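Local coordinates for protein TqaL (Neurospora crassa, PDB 7EEH) that belongs to the 2OG-Fe dioxygenase family of the cupin clan and holds an iron ion beside a large antiparallel beta-sheet, at residues F73-N78 with R167-P172; W159-F164 with L272-R277; G187-M192 with T276-K281. The protein carries 1 engineered substitution. All blocks are in the same frame, centred on the assembly; numbering follows the deposited sequence.

Interaction 1: residues F73-N78 with R167-P172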
loop_
_atom_site.group_PDB
_atom_site.type_symbol
_atom_site.label_atom_id
_atom_site.label_comp_id
_atom_site.label_asym_id
_atom_site.label_seq_id
_atom_site.Cartn_x
_atom_site.Cartn_y
_atom_site.Cartn_z
ATOM N N PHE B 73 1.732 44.352 -11.421
ATOM C CA PHE B 73 1.279 43.456 -10.365
ATOM C C PHE B 73 1.355 41.986 -10.761
ATOM O O PHE B 73 0.916 41.133 -9.986
ATOM C CB PHE B 73 -0.158 43.810 -9.940
ATOM C CG PHE B 73 -0.393 45.290 -9.741
ATOM C CD1 PHE B 73 0.311 45.996 -8.774
ATOM C CD2 PHE B 73 -1.307 45.976 -10.529
ATOM C CE1 PHE B 73 0.104 47.356 -8.594
ATOM C CE2 PHE B 73 -1.518 47.335 -10.356
ATOM C CZ PHE B 73 -0.809 48.026 -9.386
ATOM N N ARG B 74 1.895 41.660 -11.938
ATOM C CA ARG B 74 2.026 40.260 -12.323
ATOM C C ARG B 74 3.257 40.028 -13.195
ATOM O O ARG B 74 3.577 40.825 -14.082
ATOM C CB ARG B 74 0.768 39.760 -13.043
ATOM C CG ARG B 74 0.529 40.364 -14.408
ATOM C CD ARG B 74 -0.686 39.751 -15.059
ATOM N NE ARG B 74 -0.310 38.715 -16.014
ATOM C CZ ARG B 74 -0.982 37.580 -16.179
ATOM N NH1 ARG B 74 -2.063 37.333 -15.442
ATOM N NH2 ARG B 74 -0.567 36.688 -17.073
ATOM N N ARG B 75 3.940 38.925 -12.922
ATOM C CA ARG B 75 5.005 38.404 -13.766
ATOM C C ARG B 75 4.595 37.007 -14.212
ATOM O O ARG B 75 3.997 36.256 -13.438
ATOM C CB ARG B 75 6.341 38.372 -13.015
ATOM C CG ARG B 75 6.906 39.768 -12.698
ATOM C CD ARG B 75 7.383 39.888 -11.263
ATOM N NE ARG B 75 7.533 41.283 -10.840
ATOM C CZ ARG B 75 8.056 41.651 -9.673
ATOM N NH1 ARG B 75 8.479 40.730 -8.808
ATOM N NH2 ARG B 75 8.150 42.939 -9.362
ATOM N N SER B 76 4.897 36.658 -15.457
ATOM C CA SER B 76 4.298 35.444 -15.992
ATOM C C SER B 76 5.085 34.935 -17.187
ATOM O O SER B 76 5.838 35.678 -17.827
ATOM C CB SER B 76 2.845 35.695 -16.386
ATOM O OG SER B 76 2.749 35.991 -17.765
ATOM N N ARG B 77 4.928 33.633 -17.439
ATOM C CA ARG B 77 5.255 32.980 -18.702
ATOM C C ARG B 77 4.126 32.011 -19.021
ATOM O O ARG B 77 3.458 31.515 -18.115
ATOM C CB ARG B 77 6.587 32.212 -18.659
ATOM C CG ARG B 77 7.811 33.110 -18.467
ATOM C CD ARG B 77 9.140 32.400 -18.647
ATOM N NE ARG B 77 10.218 33.396 -18.589
ATOM C CZ ARG B 77 10.648 34.084 -19.649
ATOM N NH1 ARG B 77 10.124 33.868 -20.852
ATOM N NH2 ARG B 77 11.607 34.991 -19.509
ATOM N N ASN B 78 3.903 31.741 -20.304
ATOM C CA ASN B 78 2.878 30.769 -20.655
ATOM C C ASN B 78 3.315 29.922 -21.837
ATOM O O ASN B 78 4.247 30.260 -22.574
ATOM C CB ASN B 78 1.537 31.433 -20.962
ATOM C CG ASN B 78 1.577 32.239 -22.231
ATOM O OD1 ASN B 78 1.252 31.735 -23.301
ATOM N ND2 ASN B 78 1.986 33.494 -22.122
ATOM N N ARG B 167 3.436 34.792 -11.118
ATOM C CA ARG B 167 3.728 35.397 -9.824
ATOM C C ARG B 167 2.927 36.688 -9.718
ATOM O O ARG B 167 3.120 37.608 -10.523
ATOM C CB ARG B 167 5.228 35.666 -9.661
ATOM C CG ARG B 167 5.556 36.685 -8.574
ATOM C CD ARG B 167 7.048 36.736 -8.276
ATOM N NE ARG B 167 7.553 35.460 -7.773
ATOM C CZ ARG B 167 8.840 35.172 -7.615
ATOM N NH1 ARG B 167 9.771 36.082 -7.908
ATOM N NH2 ARG B 167 9.199 33.973 -7.167
ATOM N N THR B 168 2.004 36.744 -8.762
ATOM C CA THR B 168 1.288 37.987 -8.501
ATOM C C THR B 168 2.048 38.789 -7.452
ATOM O O THR B 168 2.774 38.229 -6.635
ATOM C CB THR B 168 -0.148 37.728 -8.034
ATOM O OG1 THR B 168 -0.134 37.038 -6.780
ATOM C CG2 THR B 168 -0.909 36.904 -9.076
ATOM N N VAL B 169 1.891 40.111 -7.494
ATOM C CA VAL B 169 2.631 41.025 -6.622
ATOM C C VAL B 169 1.645 42.018 -6.018
ATOM O O VAL B 169 0.910 42.689 -6.750
ATOM C CB VAL B 169 3.744 41.771 -7.380
ATOM C CG1 VAL B 169 4.549 42.637 -6.427
ATOM C CG2 VAL B 169 4.652 40.791 -8.107
ATOM N N THR B 170 1.623 42.101 -4.690
ATOM C CA THR B 170 0.763 43.021 -3.949
ATOM C C THR B 170 1.660 44.030 -3.251
ATOM O O THR B 170 2.511 43.647 -2.441
ATOM C CB THR B 170 -0.099 42.286 -2.917
ATOM O OG1 THR B 170 -0.889 41.276 -3.562
ATOM C CG2 THR B 170 -1.024 43.263 -2.186
ATOM N N THR B 171 1.471 45.313 -3.552
ATOM C CA THR B 171 2.416 46.277 -3.015
ATOM C C THR B 171 1.701 47.338 -2.178
ATOM O O THR B 171 0.566 47.719 -2.497
ATOM C CB THR B 171 3.221 46.925 -4.167
ATOM O OG1 THR B 171 4.410 47.539 -3.654
ATOM C CG2 THR B 171 2.390 47.948 -4.933
ATOM N N PRO B 172 2.322 47.811 -1.077
ATOM C CA PRO B 172 1.765 48.714 -0.053
ATOM C C PRO B 172 0.987 49.941 -0.557
ATOM O O PRO B 172 1.223 50.448 -1.653
ATOM C CB PRO B 172 3.012 49.163 0.710
ATOM C CG PRO B 172 3.912 47.982 0.639
ATOM C CD PRO B 172 3.698 47.398 -0.730
#
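R167 and R75 meet through their backbones as an antiparallel hydrogen-bonded pair. R167 N donates to R75 O at 2.8 Å. The return bond, R75 N to R167 O, is 2.9 Å long and almost straight, with 174° at the hydrogen. Both arginine side chains leave the sheet on the same face. The R167 guanidinium is held elsewhere: NE forms a salt bridge with D270 and NH2 bonds to N63. The two like-charged ends still come near, with R75 NH1 4.9 Å from R167 NH1. D270 probably softens that repulsion.

T168 faces R74 as a non-hydrogen-bonded pair, and these two side chains leave on the other face. They hardly meet. Weak CA-H...O contacts join the backbones here instead: R74 CA lies 3.4 Å from R167 O, and T168 CA approaches F73 O. The R74 end leads off toward F164 and L166.

V169 does two jobs. Its N donates to F73 O at 2.9 Å, but the bond is bent to 147° and the donor sits above the carbonyl plane of F73. The chain turns a corner at F73. With CG1 anti to the backbone N (chi1 -176°), CG2 stays beside that N. This CG2 methyl lies over the centre of one face of the R75 guanidinium, 3.8 Å from CZ. On the backbone side, V169 O lies 3.5 Å from F73 CB.

T171 closes the contact. Its CG2 methyl reaches the edge of the F73 ring, near the ring plane, at 4.4 Å from CE1.

The short strands 74-78 and 167-170 run almost exactly antiparallel. Such pairing of neighbouring strands inside a large antiparallel sheet is consistent with the double-stranded beta-helix core of cupin-type dioxygenases.

Interaction 2: residues W159-F164 with L272-R277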
loop_
_atom_site.group_PDB
_atom_site.type_symbol
_atom_site.label_atom_id
_atom_site.label_comp_id
_atom_site.label_asym_id
_atom_site.label_seq_id
_atom_site.Cartn_x
_atom_site.Cartn_y
_atom_site.Cartn_z
ATOM N N TRP B 159 -6.529 17.463 -26.571
ATOM C CA TRP B 159 -6.894 18.613 -25.760
ATOM C C TRP B 159 -5.813 19.676 -25.881
ATOM O O TRP B 159 -4.636 19.363 -26.053
ATOM C CB TRP B 159 -7.047 18.274 -24.269
ATOM C CG TRP B 159 -7.962 17.144 -23.877
ATOM C CD1 TRP B 159 -7.745 15.820 -24.063
ATOM C CD2 TRP B 159 -9.204 17.251 -23.162
ATOM N NE1 TRP B 159 -8.784 15.088 -23.543
ATOM C CE2 TRP B 159 -9.695 15.942 -22.986
ATOM C CE3 TRP B 159 -9.959 18.331 -22.677
ATOM C CZ2 TRP B 159 -10.898 15.673 -22.344
ATOM C CZ3 TRP B 159 -11.160 18.067 -22.032
ATOM C CH2 TRP B 159 -11.621 16.745 -21.882
ATOM N N VAL B 160 -6.224 20.930 -25.767
ATOM C CA VAL B 160 -5.308 22.058 -25.655
ATOM C C VAL B 160 -5.201 22.407 -24.184
ATOM O O VAL B 160 -6.221 22.619 -23.520
ATOM C CB VAL B 160 -5.802 23.277 -26.451
ATOM C CG1 VAL B 160 -4.784 24.426 -26.343
ATOM C CG2 VAL B 160 -6.074 22.902 -27.887
ATOM N N CYS B 161 -3.976 22.474 -23.675
ATOM C CA CYS B 161 -3.735 22.877 -22.299
ATOM C C CYS B 161 -2.884 24.138 -22.331
ATOM O O CYS B 161 -1.708 24.089 -22.721
ATOM C CB CYS B 161 -3.049 21.772 -21.508
ATOM S SG CYS B 161 -2.584 22.296 -19.832
ATOM N N THR B 162 -3.478 25.265 -21.952
ATOM C CA THR B 162 -2.737 26.509 -21.832
ATOM C C THR B 162 -2.249 26.640 -20.393
ATOM O O THR B 162 -3.055 26.677 -19.459
ATOM C CB THR B 162 -3.585 27.720 -22.225
ATOM O OG1 THR B 162 -4.229 27.458 -23.471
ATOM C CG2 THR B 162 -2.692 28.940 -22.405
ATOM N N LEU B 163 -0.934 26.687 -20.222
ATOM C CA LEU B 163 -0.301 26.706 -18.910
ATOM C C LEU B 163 0.343 28.063 -18.648
ATOM O O LEU B 163 1.179 28.511 -19.435
ATOM C CB LEU B 163 0.741 25.594 -18.799
ATOM C CG LEU B 163 1.219 25.725 -17.348
ATOM C CD1 LEU B 163 0.689 24.708 -16.406
ATOM C CD2 LEU B 163 2.742 25.920 -17.256
ATOM N N PHE B 164 -0.034 28.702 -17.541
ATOM C CA PHE B 164 0.603 29.927 -17.070
ATOM C C PHE B 164 1.382 29.659 -15.789
ATOM O O PHE B 164 0.838 29.101 -14.826
ATOM C CB PHE B 164 -0.416 31.032 -16.795
ATOM C CG PHE B 164 -1.000 31.641 -18.028
ATOM C CD1 PHE B 164 -1.979 30.980 -18.737
ATOM C CD2 PHE B 164 -0.580 32.889 -18.470
ATOM C CE1 PHE B 164 -2.531 31.542 -19.878
ATOM C CE2 PHE B 164 -1.125 33.453 -19.609
ATOM C CZ PHE B 164 -2.102 32.777 -20.312
ATOM N N LEU B 272 1.212 27.560 -10.758
ATOM C CA LEU B 272 1.031 27.020 -12.099
ATOM C C LEU B 272 -0.471 26.917 -12.336
ATOM O O LEU B 272 -1.186 26.358 -11.503
ATOM C CB LEU B 272 1.705 25.652 -12.243
ATOM C CG LEU B 272 3.231 25.642 -12.099
ATOM C CD1 LEU B 272 3.748 24.218 -12.021
ATOM C CD2 LEU B 272 3.884 26.409 -13.262
ATOM N N ILE B 273 -0.951 27.475 -13.447
ATOM C CA ILE B 273 -2.376 27.480 -13.770
ATOM C C ILE B 273 -2.552 26.773 -15.108
ATOM O O ILE B 273 -2.062 27.253 -16.140
ATOM C CB ILE B 273 -2.958 28.899 -13.807
ATOM C CG1 ILE B 273 -2.712 29.604 -12.473
ATOM C CG2 ILE B 273 -4.450 28.850 -14.125
ATOM C CD1 ILE B 273 -2.990 31.072 -12.502
ATOM N N PHE B 274 -3.234 25.623 -15.088
ATOM C CA PHE B 274 -3.459 24.789 -16.265
ATOM C C PHE B 274 -4.900 24.974 -16.716
ATOM O O PHE B 274 -5.819 24.615 -15.976
ATOM C CB PHE B 274 -3.225 23.295 -15.971
ATOM C CG PHE B 274 -1.871 22.957 -15.357
ATOM C CD1 PHE B 274 -1.596 23.249 -14.037
ATOM C CD2 PHE B 274 -0.915 22.273 -16.098
ATOM C CE1 PHE B 274 -0.374 22.919 -13.462
ATOM C CE2 PHE B 274 0.314 21.925 -15.539
ATOM C CZ PHE B 274 0.583 22.255 -14.213
ATOM N N PHE B 275 -5.102 25.512 -17.926
ATOM C CA PHE B 275 -6.438 25.647 -18.520
ATOM C C PHE B 275 -6.555 24.630 -19.647
ATOM O O PHE B 275 -5.937 24.818 -20.702
ATOM C CB PHE B 275 -6.678 27.041 -19.091
ATOM C CG PHE B 275 -6.610 28.175 -18.100
ATOM C CD1 PHE B 275 -7.635 28.401 -17.202
ATOM C CD2 PHE B 275 -5.552 29.083 -18.141
ATOM C CE1 PHE B 275 -7.597 29.492 -16.332
ATOM C CE2 PHE B 275 -5.509 30.172 -17.274
ATOM C CZ PHE B 275 -6.532 30.375 -16.373
ATOM N N THR B 276 -7.367 23.578 -19.460
ATOM C CA THR B 276 -7.442 22.486 -20.427
ATOM C C THR B 276 -8.839 22.375 -21.032
ATOM O O THR B 276 -9.833 22.291 -20.301
ATOM C CB THR B 276 -7.028 21.155 -19.774
ATOM O OG1 THR B 276 -5.654 21.245 -19.366
ATOM C CG2 THR B 276 -7.172 20.003 -20.774
ATOM N N ARG B 277 -8.912 22.338 -22.368
ATOM C CA ARG B 277 -10.200 22.242 -23.054
ATOM C C ARG B 277 -10.056 21.463 -24.354
ATOM O O ARG B 277 -8.952 21.287 -24.879
ATOM C CB ARG B 277 -10.785 23.623 -23.348
ATOM C CG ARG B 277 -9.889 24.501 -24.259
ATOM C CD ARG B 277 -10.677 25.684 -24.826
ATOM N NE ARG B 277 -9.829 26.644 -25.543
ATOM C CZ ARG B 277 -9.296 26.425 -26.745
ATOM N NH1 ARG B 277 -9.517 25.280 -27.386
ATOM N NH2 ARG B 277 -8.549 27.354 -27.324
HETATM O O HOH W 1 -6.607 26.323 -23.102
#
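W159 and T276 pack side chain to side chain. The T276 CG2 methyl sits 3.8 Å from W159 CE3, and the two side chains cross at about a right angle. On the same face, C161 SG rests 4.0 Å from F274 CB. With SG anti to the backbone N (chi1 174°), the sulfur lies beside F274, at the edge of its ring, a sulfur-aromatic contact. L163 runs alongside F274 with its CD1 branch over the ring face, though the modelled fit is too tight to trust in detail. Its other branch, CD2, meets L272 CD2 at 4.2 Å.

The opposite face carries V160, T162, F164, I273, F275 and R277. F164 CD1 comes to the edge of the F275 ring, in its plane, 3.9 Å from CE2. I273 CG2 lies over one face of that ring, toward its rim. F275 also borders the metal site, where it touches the iron ligand D186. A water bonds to T162 OG1 at 2.7 Å and donates to F275 O at 2.9 Å. Six backbone hydrogen bonds hold the strands between these faces.

Helix 128-141 packs on the L163, L272 and F274 end of the first face, while F83 of strand 74-84 touches C161 and T276. Strand 74-84 flanks 159-164, while strand 190-199 flanks 272-277, so the pair lies inside the large sheet.

Interaction 3: residues G187-M192 with T276-K281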
loop_
_atom_site.group_PDB
_atom_site.type_symbol
_atom_site.label_atom_id
_atom_site.label_comp_id
_atom_site.label_asym_id
_atom_site.label_seq_id
_atom_site.Cartn_x
_atom_site.Cartn_y
_atom_site.Cartn_z
ATOM N N GLY B 187 -13.937 29.337 -19.095
ATOM C CA GLY B 187 -14.229 29.022 -20.479
ATOM C C GLY B 187 -13.559 27.778 -21.003
ATOM O O GLY B 187 -13.408 27.640 -22.218
ATOM N N VAL B 188 -13.145 26.856 -20.128
ATOM C CA VAL B 188 -12.483 25.631 -20.572
ATOM C C VAL B 188 -13.251 24.442 -20.000
ATOM O O VAL B 188 -14.395 24.593 -19.552
ATOM C CB VAL B 188 -10.996 25.628 -20.156
ATOM C CG1 VAL B 188 -10.220 26.761 -20.865
ATOM C CG2 VAL B 188 -10.861 25.776 -18.651
ATOM N N ASP B 189 -12.651 23.248 -20.037
ATOM C CA ASP B 189 -13.265 22.053 -19.468
ATOM C C ASP B 189 -12.757 21.735 -18.067
ATOM O O ASP B 189 -13.562 21.458 -17.178
ATOM C CB ASP B 189 -13.037 20.840 -20.385
ATOM C CG ASP B 189 -13.782 20.962 -21.714
ATOM O OD1 ASP B 189 -15.004 21.227 -21.682
ATOM O OD2 ASP B 189 -13.139 20.808 -22.777
ATOM N N HIS B 190 -11.437 21.738 -17.861
ATOM C CA HIS B 190 -10.831 21.433 -16.567
ATOM C C HIS B 190 -9.772 22.478 -16.265
ATOM O O HIS B 190 -8.944 22.784 -17.127
ATOM C CB HIS B 190 -10.164 20.046 -16.548
ATOM C CG HIS B 190 -11.069 18.926 -16.942
ATOM N ND1 HIS B 190 -11.951 18.336 -16.059
ATOM C CD2 HIS B 190 -11.215 18.271 -18.117
ATOM C CE1 HIS B 190 -12.611 17.375 -16.679
ATOM N NE2 HIS B 190 -12.186 17.318 -17.933
ATOM N N THR B 191 -9.780 23.001 -15.044
ATOM C CA THR B 191 -8.786 23.965 -14.597
ATOM C C THR B 191 -8.060 23.400 -13.383
ATOM O O THR B 191 -8.697 22.882 -12.460
ATOM C CB THR B 191 -9.415 25.323 -14.214
ATOM O OG1 THR B 191 -10.066 25.911 -15.346
ATOM C CG2 THR B 191 -8.309 26.297 -13.705
HETATM N N MSE B 192 -6.727 23.488 -13.395
HETATM C CA MSE B 192 -5.891 23.011 -12.293
HETATM C C MSE B 192 -4.970 24.156 -11.868
HETATM O O MSE B 192 -4.322 24.799 -12.717
HETATM C CB MSE B 192 -5.064 21.773 -12.705
HETATM C CG MSE B 192 -4.205 21.192 -11.578
HETATM SE SE MSE B 192 -3.737 19.336 -11.845
HETATM C CE MSE B 192 -1.905 19.457 -12.619
ATOM N N THR B 276 -7.367 23.578 -19.460
ATOM C CA THR B 276 -7.442 22.486 -20.427
ATOM C C THR B 276 -8.839 22.375 -21.032
ATOM O O THR B 276 -9.833 22.291 -20.301
ATOM C CB THR B 276 -7.028 21.155 -19.774
ATOM O OG1 THR B 276 -5.654 21.245 -19.366
ATOM C CG2 THR B 276 -7.172 20.003 -20.774
ATOM N N ARG B 277 -8.912 22.338 -22.368
ATOM C CA ARG B 277 -10.200 22.242 -23.054
ATOM C C ARG B 277 -10.056 21.463 -24.354
ATOM O O ARG B 277 -8.952 21.287 -24.879
ATOM C CB ARG B 277 -10.785 23.623 -23.348
ATOM C CG ARG B 277 -9.889 24.501 -24.259
ATOM C CD ARG B 277 -10.677 25.684 -24.826
ATOM N NE ARG B 277 -9.829 26.644 -25.543
ATOM C CZ ARG B 277 -9.296 26.425 -26.745
ATOM N NH1 ARG B 277 -9.517 25.280 -27.386
ATOM N NH2 ARG B 277 -8.549 27.354 -27.324
ATOM N N ARG B 278 -11.195 20.974 -24.861
ATOM C CA ARG B 278 -11.245 20.436 -26.213
ATOM C C ARG B 278 -11.030 21.577 -27.217
ATOM O O ARG B 278 -11.272 22.744 -26.901
ATOM C CB ARG B 278 -12.585 19.735 -26.469
ATOM C CG ARG B 278 -12.842 18.499 -25.572
ATOM C CD ARG B 278 -11.843 17.403 -25.866
ATOM N NE ARG B 278 -12.327 16.042 -25.608
ATOM C CZ ARG B 278 -11.548 14.960 -25.702
ATOM N NH1 ARG B 278 -10.263 15.094 -26.034
ATOM N NH2 ARG B 278 -12.031 13.745 -25.459
ATOM N N PRO B 279 -10.561 21.264 -28.425
ATOM C CA PRO B 279 -10.300 22.324 -29.412
ATOM C C PRO B 279 -11.582 22.993 -29.873
ATOM O O PRO B 279 -12.684 22.450 -29.755
ATOM C CB PRO B 279 -9.618 21.590 -30.571
ATOM C CG PRO B 279 -10.022 20.170 -30.418
ATOM C CD PRO B 279 -10.211 19.928 -28.942
ATOM N N VAL B 280 -11.418 24.200 -30.422
ATOM C CA VAL B 280 -12.553 24.919 -30.984
ATOM C C VAL B 280 -13.088 24.180 -32.205
ATOM O O VAL B 280 -12.324 23.642 -33.017
ATOM C CB VAL B 280 -12.150 26.361 -31.332
ATOM C CG1 VAL B 280 -13.304 27.117 -31.970
ATOM C CG2 VAL B 280 -11.678 27.092 -30.077
ATOM N N LYS B 281 -14.417 24.167 -32.347
ATOM C CA LYS B 281 -15.083 23.452 -33.425
ATOM C C LYS B 281 -14.990 24.239 -34.729
ATOM O O LYS B 281 -15.299 25.432 -34.770
ATOM C CB LYS B 281 -16.554 23.208 -33.063
ATOM C CG LYS B 281 -17.173 21.939 -33.652
ATOM C CD LYS B 281 -18.700 21.920 -33.470
ATOM C CE LYS B 281 -19.091 22.410 -32.082
ATOM N NZ LYS B 281 -20.370 21.860 -31.518
#
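T276 O is gripped by two successive amides. D189 N and H190 N both donate to it, each at 3.0 Å. The H190 bond is nearly straight (172°) and lies in the carbonyl plane. The D189 bond is more bent (144°), with its donor tilted from that plane. T276 N completes the pairing by donating to H190 O at 2.9 Å. Two residues, D189 and H190, thus face one, T276. This is a classic beta bulge at the start of strand 190-199.

At the bulge the D189 carboxylate lies beside the outgoing chain. D189 CG stays beside its own backbone N (chi1 -67°), and OD2 reaches over to accept from R278 N at 2.9 Å. The donor arrives nearly along the C-O axis. The same oxygen lies 3.3 Å from R277 CA and 3.6 Å from R278 CG. The other oxygen, OD1, is bonded to Y154, and H190 ND1 is bonded to Y28.

V188 supplies the apolar part. Its CB sits 3.8 Å from R277 CB, and its CG1 touches the R277 methylenes. The two side chains cross at about a right angle. R277 then carries its guanidinium past this contact: NH1 donates to R278 O at 3.1 Å, and NH2 makes a salt bridge with D293.

T191 OG1 bonds to OD2 of the iron ligand D186, so this strand contributes to the second shell of the metal site.

The buried D189 carboxylate thus has a backbone amide on one oxygen and a tyrosine hydroxyl on the other. These bonds probably stabilise its negative charge, and they tie the chain leaving strand 267-277 to the bulge.

All three contacts belong to one antiparallel sheet. Interactions 1 and 2 share strand 158-170, with centres 19 Å apart. They touch where N78 CB meets F164 CD2 at 3.6 Å. Interactions 2 and 3 share T276 and R277, and their centres are only 8 Å apart. The cation-pi pair of W159 and R278 also joins them. Interactions 1 and 3 do not touch; their nearest atoms are about 11 Å apart. The iron, bound by H184, D186 and H253, lies about 5 Å from the F275 side chain, 8 Å from V188 and 11 Å from R74. A bound 2-amino-2-hydroxymethyl-propane-1,3-diol, probably from the crystallisation liquor, lies about 3 Å from F275.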